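Local coordinates for protein benzoate 1,2-dioxygenase beta subunit (PDB 3E99) that probably serves as the non-catalytic, structural subunit of a ring-hydroxylating dioxygenase that converts benzoate to a cis-dihydrodiol, at residues T84-E98 with V109-K121. Sequence-based numbering, arbitrary orientation. Where two conformers were deposited one is given.
Sequences TVPDTRTSHNIANVE and VRFNWHTLSYRYK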
loop_
_atom_site.group_PDB
_atom_site.type_symbol
_atom_site.label_atom_id
_atom_site.label_comp_id
_atom_site.label_asym_id
_atom_site.label_seq_id
_atom_site.Cartn_x
_atom_site.Cartn_y
_atom_site.Cartn_z
ATOM N N THR A 84 18.730 22.030 -10.631
ATOM C CA THR A 84 17.587 22.959 -10.550
ATOM C C THR A 84 16.226 22.238 -10.576
ATOM O O THR A 84 16.144 21.052 -10.946
ATOM C CB THR A 84 17.609 23.982 -11.716
ATOM O OG1 THR A 84 18.933 24.504 -11.864
ATOM C CG2 THR A 84 16.635 25.130 -11.445
ATOM N N VAL A 85 15.179 22.972 -10.168
ATOM C CA VAL A 85 13.793 22.515 -10.270
ATOM C C VAL A 85 13.498 22.201 -11.739
ATOM O O VAL A 85 14.021 22.873 -12.622
ATOM C CB VAL A 85 12.794 23.595 -9.771
ATOM N N PRO A 86 12.676 21.178 -12.014
ATOM C CA PRO A 86 12.007 20.267 -11.094
ATOM C C PRO A 86 12.929 19.205 -10.462
ATOM O O PRO A 86 13.814 18.640 -11.114
ATOM C CB PRO A 86 10.969 19.588 -11.988
ATOM C CG PRO A 86 11.576 19.614 -13.324
ATOM C CD PRO A 86 12.349 20.875 -13.418
ATOM N N ASP A 87 12.699 18.952 -9.186
ATOM C CA ASP A 87 13.376 17.893 -8.471
ATOM C C ASP A 87 12.616 16.608 -8.714
ATOM O O ASP A 87 11.508 16.643 -9.270
ATOM C CB ASP A 87 13.399 18.214 -6.977
ATOM C CG ASP A 87 14.397 17.352 -6.203
ATOM O OD1 ASP A 87 15.221 16.654 -6.831
ATOM O OD2 ASP A 87 14.337 17.376 -4.958
ATOM N N THR A 88 13.210 15.488 -8.298
ATOM C CA THR A 88 12.544 14.179 -8.277
ATOM C C THR A 88 11.857 13.957 -6.936
ATOM O O THR A 88 12.524 13.954 -5.894
ATOM C CB THR A 88 13.562 13.056 -8.476
ATOM O OG1 THR A 88 14.250 13.250 -9.723
ATOM C CG2 THR A 88 12.880 11.713 -8.528
ATOM N N ARG A 89 10.531 13.833 -6.949
ATOM C CA ARG A 89 9.778 13.572 -5.721
ATOM C C ARG A 89 9.473 12.095 -5.665
ATOM O O ARG A 89 9.003 11.540 -6.639
ATOM C CB ARG A 89 8.493 14.372 -5.700
ATOM C CG ARG A 89 8.742 15.888 -5.855
ATOM C CD ARG A 89 7.480 16.606 -6.101
ATOM N NE ARG A 89 7.739 17.963 -6.556
ATOM C CZ ARG A 89 6.921 18.682 -7.316
ATOM N NH1 ARG A 89 5.776 18.176 -7.734
ATOM N NH2 ARG A 89 7.257 19.927 -7.661
ATOM N N THR A 90 9.760 11.458 -4.537
ATOM C CA THR A 90 9.581 10.005 -4.433
ATOM C C THR A 90 8.594 9.754 -3.295
ATOM O O THR A 90 8.463 10.580 -2.372
ATOM C CB THR A 90 10.897 9.231 -4.168
ATOM O OG1 THR A 90 11.509 9.687 -2.960
ATOM C CG2 THR A 90 11.912 9.380 -5.334
ATOM N N SER A 91 7.937 8.614 -3.356
ATOM C CA SER A 91 6.979 8.213 -2.327
ATOM C C SER A 91 7.046 6.702 -2.184
ATOM O O SER A 91 6.647 5.963 -3.077
ATOM C CB SER A 91 5.565 8.627 -2.673
ATOM O OG SER A 91 4.690 8.431 -1.560
ATOM N N HIS A 92 7.623 6.255 -1.067
ATOM C CA HIS A 92 7.690 4.843 -0.716
ATOM C C HIS A 92 6.364 4.368 -0.127
ATOM O O HIS A 92 5.691 5.114 0.606
ATOM C CB HIS A 92 8.797 4.590 0.320
ATOM C CG HIS A 92 10.173 4.660 -0.247
ATOM N ND1 HIS A 92 10.690 5.811 -0.803
ATOM C CD2 HIS A 92 11.141 3.715 -0.353
ATOM C CE1 HIS A 92 11.902 5.556 -1.254
ATOM N NE2 HIS A 92 12.206 4.302 -0.977
ATOM N N ASN A 93 6.025 3.105 -0.436
ATOM C CA ASN A 93 4.786 2.468 0.004
ATOM C C ASN A 93 5.116 1.051 0.390
ATOM O O ASN A 93 5.400 0.211 -0.473
ATOM C CB ASN A 93 3.722 2.474 -1.092
ATOM C CG ASN A 93 3.362 3.897 -1.570
ATOM O OD1 ASN A 93 2.478 4.589 -1.004
ATOM N ND2 ASN A 93 4.002 4.312 -2.667
ATOM N N ILE A 94 5.156 0.804 1.692
ATOM C CA ILE A 94 5.635 -0.470 2.253
ATOM C C ILE A 94 4.390 -1.255 2.601
ATOM O O ILE A 94 3.545 -0.755 3.369
ATOM C CB ILE A 94 6.474 -0.229 3.532
ATOM C CG1 ILE A 94 7.715 0.686 3.292
ATOM C CG2 ILE A 94 6.868 -1.590 4.241
ATOM C CD1 ILE A 94 8.604 0.207 2.257
ATOM N N ALA A 95 4.298 -2.487 2.085
ATOM C CA ALA A 95 3.073 -3.307 2.159
ATOM C C ALA A 95 3.412 -4.746 2.551
ATOM O O ALA A 95 4.513 -5.251 2.332
ATOM C CB ALA A 95 2.366 -3.321 0.779
ATOM N N ASN A 96 2.435 -5.410 3.116
ATOM C CA ASN A 96 2.460 -6.858 3.284
ATOM C C ASN A 96 3.659 -7.293 4.119
ATOM O O ASN A 96 4.376 -8.250 3.804
ATOM C CB ASN A 96 2.446 -7.577 1.915
ATOM C CG ASN A 96 1.137 -7.415 1.129
ATOM O OD1 ASN A 96 0.479 -6.379 1.147
ATOM N ND2 ASN A 96 0.798 -8.453 0.364
ATOM N N VAL A 97 3.860 -6.576 5.202
ATOM C CA VAL A 97 5.003 -6.830 6.078
ATOM C C VAL A 97 4.767 -8.106 6.912
ATOM O O VAL A 97 3.780 -8.218 7.596
ATOM C CB VAL A 97 5.297 -5.675 7.022
ATOM C CG1 VAL A 97 6.571 -6.028 7.856
ATOM C CG2 VAL A 97 5.485 -4.332 6.237
ATOM N N GLU A 98 5.706 -9.040 6.817
ATOM C CA GLU A 98 5.690 -10.279 7.562
ATOM C C GLU A 98 6.956 -10.462 8.340
ATOM O O GLU A 98 8.042 -10.363 7.784
ATOM C CB GLU A 98 5.577 -11.445 6.623
ATOM C CG GLU A 98 4.228 -11.474 5.868
ATOM C CD GLU A 98 4.195 -12.639 4.950
ATOM O OE1 GLU A 98 3.954 -13.769 5.431
ATOM O OE2 GLU A 98 4.499 -12.450 3.781
ATOM N N VAL A 109 12.372 -9.387 8.801
ATOM C CA VAL A 109 11.049 -9.235 8.206
ATOM C C VAL A 109 11.183 -9.196 6.682
ATOM O O VAL A 109 12.261 -8.865 6.153
ATOM C CB VAL A 109 10.378 -7.925 8.672
ATOM C CG1 VAL A 109 10.154 -7.965 10.221
ATOM C CG2 VAL A 109 11.248 -6.740 8.295
ATOM N N ARG A 110 10.107 -9.517 5.986
ATOM C CA ARG A 110 10.030 -9.293 4.539
ATOM C C ARG A 110 8.837 -8.438 4.235
ATOM O O ARG A 110 7.867 -8.376 5.025
ATOM C CB ARG A 110 9.918 -10.596 3.778
ATOM C CG ARG A 110 8.630 -11.332 3.965
ATOM C CD ARG A 110 8.550 -12.533 3.126
ATOM N NE ARG A 110 8.353 -12.255 1.715
ATOM C CZ ARG A 110 8.690 -13.098 0.746
ATOM N NH1 ARG A 110 9.251 -14.276 1.017
ATOM N NH2 ARG A 110 8.424 -12.790 -0.509
ATOM N N PHE A 111 8.862 -7.781 3.082
ATOM C CA PHE A 111 7.754 -6.887 2.734
ATOM C C PHE A 111 7.775 -6.587 1.238
ATOM O O PHE A 111 8.807 -6.772 0.584
ATOM C CB PHE A 111 7.713 -5.569 3.596
ATOM C CG PHE A 111 8.939 -4.699 3.489
ATOM C CD1 PHE A 111 9.098 -3.777 2.446
ATOM C CD2 PHE A 111 9.980 -4.865 4.360
ATOM C CE1 PHE A 111 10.216 -3.032 2.342
ATOM C CE2 PHE A 111 11.116 -4.132 4.237
ATOM C CZ PHE A 111 11.245 -3.198 3.233
ATOM N N ASN A 112 6.624 -6.177 0.676
ATOM C CA ASN A 112 6.572 -5.710 -0.715
ATOM C C ASN A 112 6.610 -4.199 -0.699
ATOM O O ASN A 112 6.256 -3.565 0.301
ATOM C CB ASN A 112 5.287 -6.213 -1.397
ATOM C CG ASN A 112 5.271 -7.715 -1.552
ATOM O OD1 ASN A 112 6.322 -8.353 -1.407
ATOM N ND2 ASN A 112 4.096 -8.295 -1.858
ATOM N N TRP A 113 6.985 -3.591 -1.805
ATOM C CA TRP A 113 7.073 -2.152 -1.829
ATOM C C TRP A 113 6.897 -1.668 -3.258
ATOM O O TRP A 113 6.972 -2.428 -4.241
ATOM C CB TRP A 113 8.430 -1.692 -1.214
ATOM C CG TRP A 113 9.564 -2.323 -1.916
ATOM C CD1 TRP A 113 10.245 -3.460 -1.519
ATOM C CD2 TRP A 113 10.182 -1.896 -3.129
ATOM N NE1 TRP A 113 11.216 -3.751 -2.406
ATOM C CE2 TRP A 113 11.221 -2.816 -3.404
ATOM C CE3 TRP A 113 9.994 -0.811 -4.005
ATOM C CZ2 TRP A 113 12.017 -2.722 -4.519
ATOM C CZ3 TRP A 113 10.800 -0.704 -5.089
ATOM C CH2 TRP A 113 11.815 -1.654 -5.350
ATOM N N HIS A 114 6.555 -0.397 -3.350
ATOM C CA HIS A 114 6.229 0.266 -4.585
ATOM C C HIS A 114 6.594 1.725 -4.318
ATOM O O HIS A 114 6.018 2.407 -3.482
ATOM C CB HIS A 114 4.743 0.109 -4.953
ATOM C CG HIS A 114 4.319 0.857 -6.179
ATOM N ND1 HIS A 114 3.038 1.338 -6.357
ATOM C CD2 HIS A 114 5.009 1.211 -7.292
ATOM C CE1 HIS A 114 2.950 1.936 -7.537
ATOM N NE2 HIS A 114 4.142 1.889 -8.115
ATOM N N THR A 115 7.614 2.183 -5.015
ATOM C CA THR A 115 8.014 3.528 -4.945
ATOM C C THR A 115 7.545 4.192 -6.205
ATOM O O THR A 115 7.834 3.726 -7.303
ATOM C CB THR A 115 9.546 3.634 -4.880
ATOM O OG1 THR A 115 9.993 2.866 -3.763
ATOM C CG2 THR A 115 9.938 5.114 -4.677
ATOM N N LEU A 116 6.868 5.312 -6.029
ATOM C CA LEU A 116 6.433 6.126 -7.131
ATOM C C LEU A 116 7.395 7.332 -7.187
ATOM O O LEU A 116 7.845 7.800 -6.167
ATOM C CB LEU A 116 4.988 6.532 -6.879
ATOM C CG LEU A 116 3.968 5.441 -7.205
ATOM C CD1 LEU A 116 2.686 5.650 -6.425
ATOM C CD2 LEU A 116 3.715 5.338 -8.726
ATOM N N SER A 117 7.738 7.807 -8.375
ATOM C CA SER A 117 8.747 8.816 -8.494
ATOM C C SER A 117 8.280 9.769 -9.562
ATOM O O SER A 117 7.620 9.365 -10.532
ATOM C CB SER A 117 10.070 8.120 -8.852
ATOM O OG SER A 117 11.139 9.014 -8.912
ATOM N N TYR A 118 8.497 11.050 -9.346
ATOM C CA TYR A 118 8.001 12.020 -10.308
ATOM C C TYR A 118 8.992 13.127 -10.431
ATOM O O TYR A 118 9.459 13.642 -9.435
ATOM C CB TYR A 118 6.646 12.600 -9.877
ATOM C CG TYR A 118 6.144 13.695 -10.776
ATOM C CD1 TYR A 118 5.481 13.395 -11.950
ATOM C CD2 TYR A 118 6.355 15.032 -10.460
ATOM C CE1 TYR A 118 5.022 14.392 -12.776
ATOM C CE2 TYR A 118 5.916 16.030 -11.299
ATOM C CZ TYR A 118 5.251 15.712 -12.437
ATOM O OH TYR A 118 4.800 16.746 -13.253
ATOM N N ARG A 119 9.301 13.459 -11.682
ATOM C CA ARG A 119 10.007 14.671 -12.037
ATOM C C ARG A 119 9.344 15.217 -13.301
ATOM O O ARG A 119 9.262 14.526 -14.322
ATOM C CB ARG A 119 11.482 14.386 -12.302
ATOM C CG ARG A 119 12.299 15.642 -12.455
ATOM C CD ARG A 119 13.774 15.347 -12.648
ATOM N NE ARG A 119 14.532 16.592 -12.744
ATOM C CZ ARG A 119 14.588 17.376 -13.820
ATOM N NH1 ARG A 119 13.934 17.073 -14.944
ATOM N NH2 ARG A 119 15.308 18.486 -13.765
ATOM N N TYR A 120 8.826 16.439 -13.200
ATOM C CA TYR A 120 8.453 17.230 -14.370
ATOM C C TYR A 120 7.170 16.765 -15.051
ATOM O O TYR A 120 6.114 17.348 -14.830
ATOM C CB TYR A 120 9.622 17.290 -15.367
ATOM C CG TYR A 120 9.388 18.215 -16.557
ATOM C CD1 TYR A 120 8.861 19.501 -16.388
ATOM C CD2 TYR A 120 9.700 17.806 -17.854
ATOM C CE1 TYR A 120 8.644 20.352 -17.483
ATOM C CE2 TYR A 120 9.489 18.653 -18.954
ATOM C CZ TYR A 120 8.961 19.918 -18.758
ATOM O OH TYR A 120 8.745 20.743 -19.842
ATOM N N LYS A 121 7.245 15.740 -15.893
ATOM C CA LYS A 121 6.057 15.278 -16.617
ATOM C C LYS A 121 5.683 13.819 -16.397
ATOM O O LYS A 121 4.516 13.446 -16.530
ATOM C CB LYS A 121 6.259 15.484 -18.117
ATOM C CG LYS A 121 6.253 16.920 -18.559
ATOM C CD LYS A 121 6.654 17.002 -20.026
ATOM C CE LYS A 121 5.830 18.003 -20.789
ATOM N NZ LYS A 121 5.913 17.723 -22.230
HETATM O O HOH W 1 16.347 15.968 -9.955
HETATM O O HOH W 2 8.592 1.682 -1.544
#
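R89, S91, A95 and E98 each exchange a pair of backbone hydrogen bonds with Y118, L116, N112 and R110 in turn, tying 89-98 antiparallel to 109-119. H114 N bonds to N93 O at 3.2 Å, and the side-chain amide of N93 bonds to the H114 carbonyl (N93 ND2 to H114 O 2.9 Å, 166° at the hydrogen). With CG beside its own backbone N (chi1 -59°), N93 turns its amide back along the strand, and H114 O lies in the amide plane. A water accepts from N93 N and donates to T115 OG1. Between A95 and E98 the register slips by one residue, a beta bulge at which N96 adopts a left-handed backbone conformation. The two strands form a hairpin of the curved sheet of the NTF2-like fold, with 89-103 at its edge within the chain. Along the outer edge of 89-103, N96 OD1 accepts from I94 N of the third subunit. One face of the hairpin packs on helix 7-22; on the other, which carries R89, S91 and Y118, R89 forms a salt bridge with D153 of the second subunit. On the helix side, T115 lies alongside H92, its CG2 over the imidazole face 4.2 Å from the centroid, while D22 and the terminal carboxylate of I164 hold the two ring nitrogens. I94 crosses F111: I94 CG2 touches F111 CD1 at 3.6 Å and I94 CD1 touches F111 CE1; V97 CG2 meets F111 CB at 3.7 Å. Toward the subunit interface, the R89 guanidinium runs beside the Y118 ring, their planes 36° apart. At the loop end, P86, after a cis peptide bond, sets CG over the centre of the R119 guanidinium and touches Y120 CB, in the conformers given here for R119 and Y120.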